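Conserved domain protein (Streptococcus pneumoniae, PDB 4IAJ) is of unknown function but belongs to the DUF4649 family and is seen here as an assembly of eight chains. Local coordinates at residues B[13-16]-B[17-21]; B[67-71]-B[72-76]. All blocks are in the same frame, centred on the assembly; numbering follows the deposited sequence. Where two conformers were deposited one is given.

Contact 1: B[13-16]-B[17-21]; sequences DASK and NERTV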
loop_
_atom_site.group_PDB
_atom_site.type_symbol
_atom_site.label_atom_id
_atom_site.label_comp_id
_atom_site.label_asym_id
_atom_site.label_seq_id
_atom_site.Cartn_x
_atom_site.Cartn_y
_atom_site.Cartn_z
ATOM N N ASP B 13 -15.088 12.529 -3.668
ATOM C CA ASP B 13 -14.382 11.646 -2.742
ATOM C C ASP B 13 -15.376 10.739 -2.022
ATOM O O ASP B 13 -16.584 10.769 -2.320
ATOM C CB ASP B 13 -13.486 12.457 -1.770
ATOM C CG ASP B 13 -14.252 13.277 -0.768
ATOM O OD1 ASP B 13 -15.465 13.049 -0.525
ATOM O OD2 ASP B 13 -13.614 14.196 -0.205
ATOM N N ALA B 14 -14.880 9.950 -1.079
ATOM C CA ALA B 14 -15.695 8.936 -0.416
ATOM C C ALA B 14 -16.729 9.532 0.554
ATOM O O ALA B 14 -17.664 8.845 0.962
ATOM C CB ALA B 14 -14.797 7.937 0.298
ATOM N N SER B 15 -16.578 10.816 0.895
ATOM C CA SER B 15 -17.567 11.521 1.678
ATOM C C SER B 15 -18.649 12.103 0.761
ATOM O O SER B 15 -19.552 12.790 1.229
ATOM C CB SER B 15 -16.898 12.637 2.516
ATOM O OG SER B 15 -16.474 13.755 1.745
ATOM N N LYS B 16 -18.530 11.832 -0.542
ATOM C CA LYS B 16 -19.442 12.354 -1.585
ATOM C C LYS B 16 -19.372 13.871 -1.732
ATOM O O LYS B 16 -20.355 14.500 -2.121
ATOM C CB LYS B 16 -20.899 11.892 -1.361
ATOM C CG LYS B 16 -21.061 10.377 -1.314
ATOM C CD LYS B 16 -20.489 9.694 -2.556
ATOM C CE LYS B 16 -20.467 8.178 -2.419
ATOM N NZ LYS B 16 -21.839 7.599 -2.375
ATOM N N ASN B 17 -18.197 14.437 -1.463
ATOM C CA ASN B 17 -17.939 15.866 -1.650
ATOM C C ASN B 17 -17.030 16.116 -2.838
ATOM O O ASN B 17 -16.112 15.323 -3.121
ATOM C CB ASN B 17 -17.333 16.479 -0.378
ATOM C CG ASN B 17 -18.372 16.677 0.725
ATOM O OD1 ASN B 17 -19.225 17.554 0.629
ATOM N ND2 ASN B 17 -18.316 15.847 1.762
ATOM N N GLU B 18 -17.277 17.223 -3.529
ATOM C CA GLU B 18 -16.462 17.602 -4.671
ATOM C C GLU B 18 -15.150 18.209 -4.191
ATOM O O GLU B 18 -15.139 19.057 -3.314
ATOM C CB GLU B 18 -17.175 18.603 -5.577
ATOM C CG GLU B 18 -18.255 18.010 -6.469
ATOM C CD GLU B 18 -19.133 19.075 -7.114
ATOM O OE1 GLU B 18 -18.624 20.185 -7.384
ATOM O OE2 GLU B 18 -20.331 18.798 -7.352
ATOM N N ARG B 19 -14.061 17.744 -4.775
ATOM C CA ARG B 19 -12.728 18.293 -4.554
ATOM C C ARG B 19 -12.170 18.762 -5.866
ATOM O O ARG B 19 -12.316 18.069 -6.862
ATOM C CB ARG B 19 -11.795 17.223 -4.007
ATOM C CG ARG B 19 -12.200 16.651 -2.664
ATOM C CD ARG B 19 -12.502 17.740 -1.664
ATOM N NE ARG B 19 -13.034 17.176 -0.432
ATOM C CZ ARG B 19 -13.812 17.814 0.437
ATOM N NH1 ARG B 19 -14.235 19.077 0.215
ATOM N NH2 ARG B 19 -14.201 17.154 1.527
ATOM N N THR B 20 -11.507 19.915 -5.871
ATOM C CA THR B 20 -10.888 20.421 -7.087
ATOM C C THR B 20 -9.386 20.597 -6.855
ATOM O O THR B 20 -8.991 21.183 -5.858
ATOM C CB THR B 20 -11.530 21.744 -7.533
ATOM O OG1 THR B 20 -12.920 21.521 -7.806
ATOM C CG2 THR B 20 -10.867 22.275 -8.797
ATOM N N VAL B 21 -8.577 20.052 -7.762
ATOM C CA VAL B 21 -7.130 20.296 -7.771
ATOM C C VAL B 21 -6.774 20.943 -9.094
ATOM O O VAL B 21 -7.449 20.714 -10.091
ATOM C CB VAL B 21 -6.283 19.028 -7.546
ATOM C CG1 VAL B 21 -6.501 18.506 -6.136
ATOM C CG2 VAL B 21 -6.595 17.932 -8.562
HETATM O O HOH W 1 -12.295 14.878 2.061
#
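With chi1 at 69°, the CG of Asp13 sits between its own backbone N and carbonyl carbon, and the carboxylate is turned toward Asn17 and Arg19. Ser15 adopts the same kind of rotamer (chi1 73°), which brings its OG close to that carboxylate. Asp13 OD1 is gripped by three donors. Ser15 OG reaches Asp13 OD1 on the syn side at 2.6 Å. Ser15 N meets Asp13 OD1 from above the carboxylate plane at 2.9 Å and forms an Asx turn. Asn17 N donates to Asp13 OD1 from the other face, at 3.2 Å. Ser15 OG accepts an almost straight bond from Asn17 ND2 at 2.8 Å, within the amide plane. Arg19 NE comes to Asp13 OD2 from above the carboxylate plane, a bent salt bridge of 3.0 Å. Water 1 joins Asp13 OD2 to Arg19 NH2, which also binds His59 O of the second subunit. Asp13 N bonds to Asn17 O at 3.0 Å. This is a 3:5 hairpin: a type I turn from Asp13 to Lys16 with a G1 beta bulge, Lys16 being left-handed. It links strand 7-12 to strand 18-23, an outermost strand of the antiparallel sheet within this chain, where Arg19 pairs with Tyr11.

Contact 2: B[67-71]-B[72-76]; sequences FYLMK and QDLSQ
Stacking joins Gln72 to Tyr68 across one face of the ring. Gln72 CG makes a CH-pi contact 3.9 Å from the Tyr68 ring centroid, and the amide lies nearly parallel to the ring, 9° off. Tyr68 has its CG anti to the backbone N (chi1 172°), while Gln72 bends at chi2 (-64°) to lay its amide over the ring. The ring also meets Tyr58 edge-to-face. The backbone bonds are those of a helix end. Gln72 N donates to Tyr68 O at 3.2 Å and more weakly to Leu69 O at 3.3 Å. Gln72 is the first residue to leave helical geometry; its N makes the closing bonds of helix 65-71. Two waters extend the polar network. Water 2 bridges Tyr68 O and Gln72 OE1, lying 2.6 Å from each, which ties the amide to the helix backbone. Water 3 lies within hydrogen-bonding distance of Leu69 O and Gln72 O. Beyond Gln72, Asp73 OD1 accepts from Ser75 N at 3.0 Å in an Asx turn, and also from Ser75 OG. The apolar contact is slight: Leu69 CD2 and Leu74 CD1 are 4.5 Å apart. Leu69 also packs on Tyr26 and Phe29 of helix 26-35, and Leu74 on Tyr51.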
loop_
_atom_site.group_PDB
_atom_site.type_symbol
_atom_site.label_atom_id
_atom_site.label_comp_id
_atom_site.label_asym_id
_atom_site.label_seq_id
_atom_site.Cartn_x
_atom_site.Cartn_y
_atom_site.Cartn_z
ATOM N N PHE B 67 -2.950 8.647 -18.403
ATOM C CA PHE B 67 -2.870 7.853 -19.629
ATOM C C PHE B 67 -3.814 8.370 -20.709
ATOM O O PHE B 67 -3.438 8.438 -21.872
ATOM C CB PHE B 67 -3.146 6.387 -19.303
ATOM C CG PHE B 67 -2.135 5.814 -18.356
ATOM C CD1 PHE B 67 -0.874 5.459 -18.813
ATOM C CD2 PHE B 67 -2.405 5.727 -16.990
ATOM C CE1 PHE B 67 0.081 4.959 -17.944
ATOM C CE2 PHE B 67 -1.446 5.230 -16.111
ATOM C CZ PHE B 67 -0.199 4.853 -16.593
ATOM N N TYR B 68 -5.035 8.728 -20.320
ATOM C CA TYR B 68 -5.992 9.358 -21.240
ATOM C C TYR B 68 -5.386 10.549 -21.974
ATOM O O TYR B 68 -5.435 10.607 -23.199
ATOM C CB TYR B 68 -7.252 9.790 -20.481
ATOM C CG TYR B 68 -8.244 10.632 -21.277
ATOM C CD1 TYR B 68 -9.190 10.040 -22.128
ATOM C CD2 TYR B 68 -8.259 12.013 -21.136
ATOM C CE1 TYR B 68 -10.109 10.820 -22.827
ATOM C CE2 TYR B 68 -9.169 12.794 -21.820
ATOM C CZ TYR B 68 -10.086 12.205 -22.664
ATOM O OH TYR B 68 -10.963 13.030 -23.322
ATOM N N LEU B 69 -4.832 11.500 -21.226
ATOM C CA LEU B 69 -4.283 12.717 -21.813
ATOM C C LEU B 69 -3.137 12.412 -22.761
ATOM O O LEU B 69 -3.020 13.037 -23.807
ATOM C CB LEU B 69 -3.813 13.693 -20.726
ATOM C CG LEU B 69 -4.918 14.411 -19.957
ATOM C CD1 LEU B 69 -4.329 15.364 -18.924
ATOM C CD2 LEU B 69 -5.847 15.166 -20.901
HETATM N N MSE B 70 -2.315 11.434 -22.401
HETATM C CA MSE B 70 -1.143 11.081 -23.194
HETATM C C MSE B 70 -1.506 10.547 -24.546
HETATM O O MSE B 70 -0.717 10.642 -25.469
HETATM C CB MSE B 70 -0.354 9.973 -22.512
HETATM C CG MSE B 70 0.991 10.473 -22.039
HETATM SE SE MSE B 70 1.910 8.954 -21.201
HETATM C CE MSE B 70 0.916 7.346 -21.731
ATOM N N LYS B 71 -2.691 9.951 -24.662
ATOM C CA LYS B 71 -3.150 9.328 -25.904
ATOM C C LYS B 71 -3.992 10.277 -26.753
ATOM O O LYS B 71 -4.185 10.050 -27.939
ATOM C CB LYS B 71 -3.973 8.075 -25.593
ATOM C CG LYS B 71 -3.192 6.937 -24.968
ATOM C CD LYS B 71 -4.009 5.655 -24.993
ATOM C CE LYS B 71 -3.562 4.691 -23.910
ATOM N NZ LYS B 71 -3.886 3.293 -24.295
ATOM N N GLN B 72 -4.522 11.332 -26.133
ATOM C CA GLN B 72 -5.300 12.337 -26.856
ATOM C C GLN B 72 -4.412 13.205 -27.752
ATOM O O GLN B 72 -3.282 13.534 -27.392
ATOM C CB GLN B 72 -6.030 13.274 -25.891
ATOM C CG GLN B 72 -7.130 12.639 -25.071
ATOM C CD GLN B 72 -8.258 12.139 -25.928
ATOM O OE1 GLN B 72 -8.504 10.941 -26.009
ATOM N NE2 GLN B 72 -8.938 13.055 -26.590
ATOM N N ASP B 73 -4.934 13.573 -28.916
ATOM C CA ASP B 73 -4.334 14.631 -29.723
ATOM C C ASP B 73 -4.861 15.942 -29.168
ATOM O O ASP B 73 -6.003 16.300 -29.416
ATOM C CB ASP B 73 -4.677 14.488 -31.211
ATOM C CG ASP B 73 -4.216 15.697 -32.053
ATOM O OD1 ASP B 73 -3.364 16.478 -31.591
ATOM O OD2 ASP B 73 -4.711 15.869 -33.187
ATOM N N LEU B 74 -4.028 16.643 -28.402
ATOM C CA LEU B 74 -4.411 17.904 -27.768
ATOM C C LEU B 74 -4.074 19.127 -28.621
ATOM O O LEU B 74 -4.320 20.269 -28.215
ATOM C CB LEU B 74 -3.722 18.011 -26.402
ATOM C CG LEU B 74 -4.036 16.871 -25.416
ATOM C CD1 LEU B 74 -3.392 17.130 -24.059
ATOM C CD2 LEU B 74 -5.533 16.671 -25.249
ATOM N N SER B 75 -3.540 18.899 -29.817
ATOM C CA SER B 75 -3.167 20.008 -30.704
ATOM C C SER B 75 -4.349 20.911 -31.045
ATOM O O SER B 75 -4.152 22.086 -31.351
ATOM C CB SER B 75 -2.528 19.485 -32.000
ATOM O OG SER B 75 -3.451 18.721 -32.743
ATOM N N GLN B 76 -5.577 20.385 -31.003
ATOM C CA GLN B 76 -6.754 21.198 -31.349
ATOM C C GLN B 76 -7.036 22.253 -30.293
ATOM O O GLN B 76 -7.777 23.193 -30.537
ATOM C CB GLN B 76 -8.006 20.332 -31.594
ATOM C CG GLN B 76 -8.601 19.646 -30.374
ATOM C CD GLN B 76 -9.899 18.924 -30.707
ATOM O OE1 GLN B 76 -9.891 17.817 -31.246
ATOM N NE2 GLN B 76 -11.018 19.560 -30.406
HETATM O O HOH W 2 -6.823 9.260 -24.895
HETATM O O HOH W 3 -1.264 14.031 -25.615
#

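Overall arrangement
Contacts 1 and 2 follow one another along the chain and do not touch. Their centres are about 25 Å apart, on opposite sides of the chain's centre, and their nearest atoms are about 11 Å apart. Contact 1 turns the chain between two sheet strands, while contact 2 leads it out of the last helix. Both are surface contacts of the same small domain. Each lies near a different neighbour: contact 1 meets the second subunit, and contact 2 meets the third, where Met70 packs on Met70 of that subunit. A bound magnesium ion lies about 12 Å from the Met70 side chain. The function is unknown, and neither contact can be tied to a site.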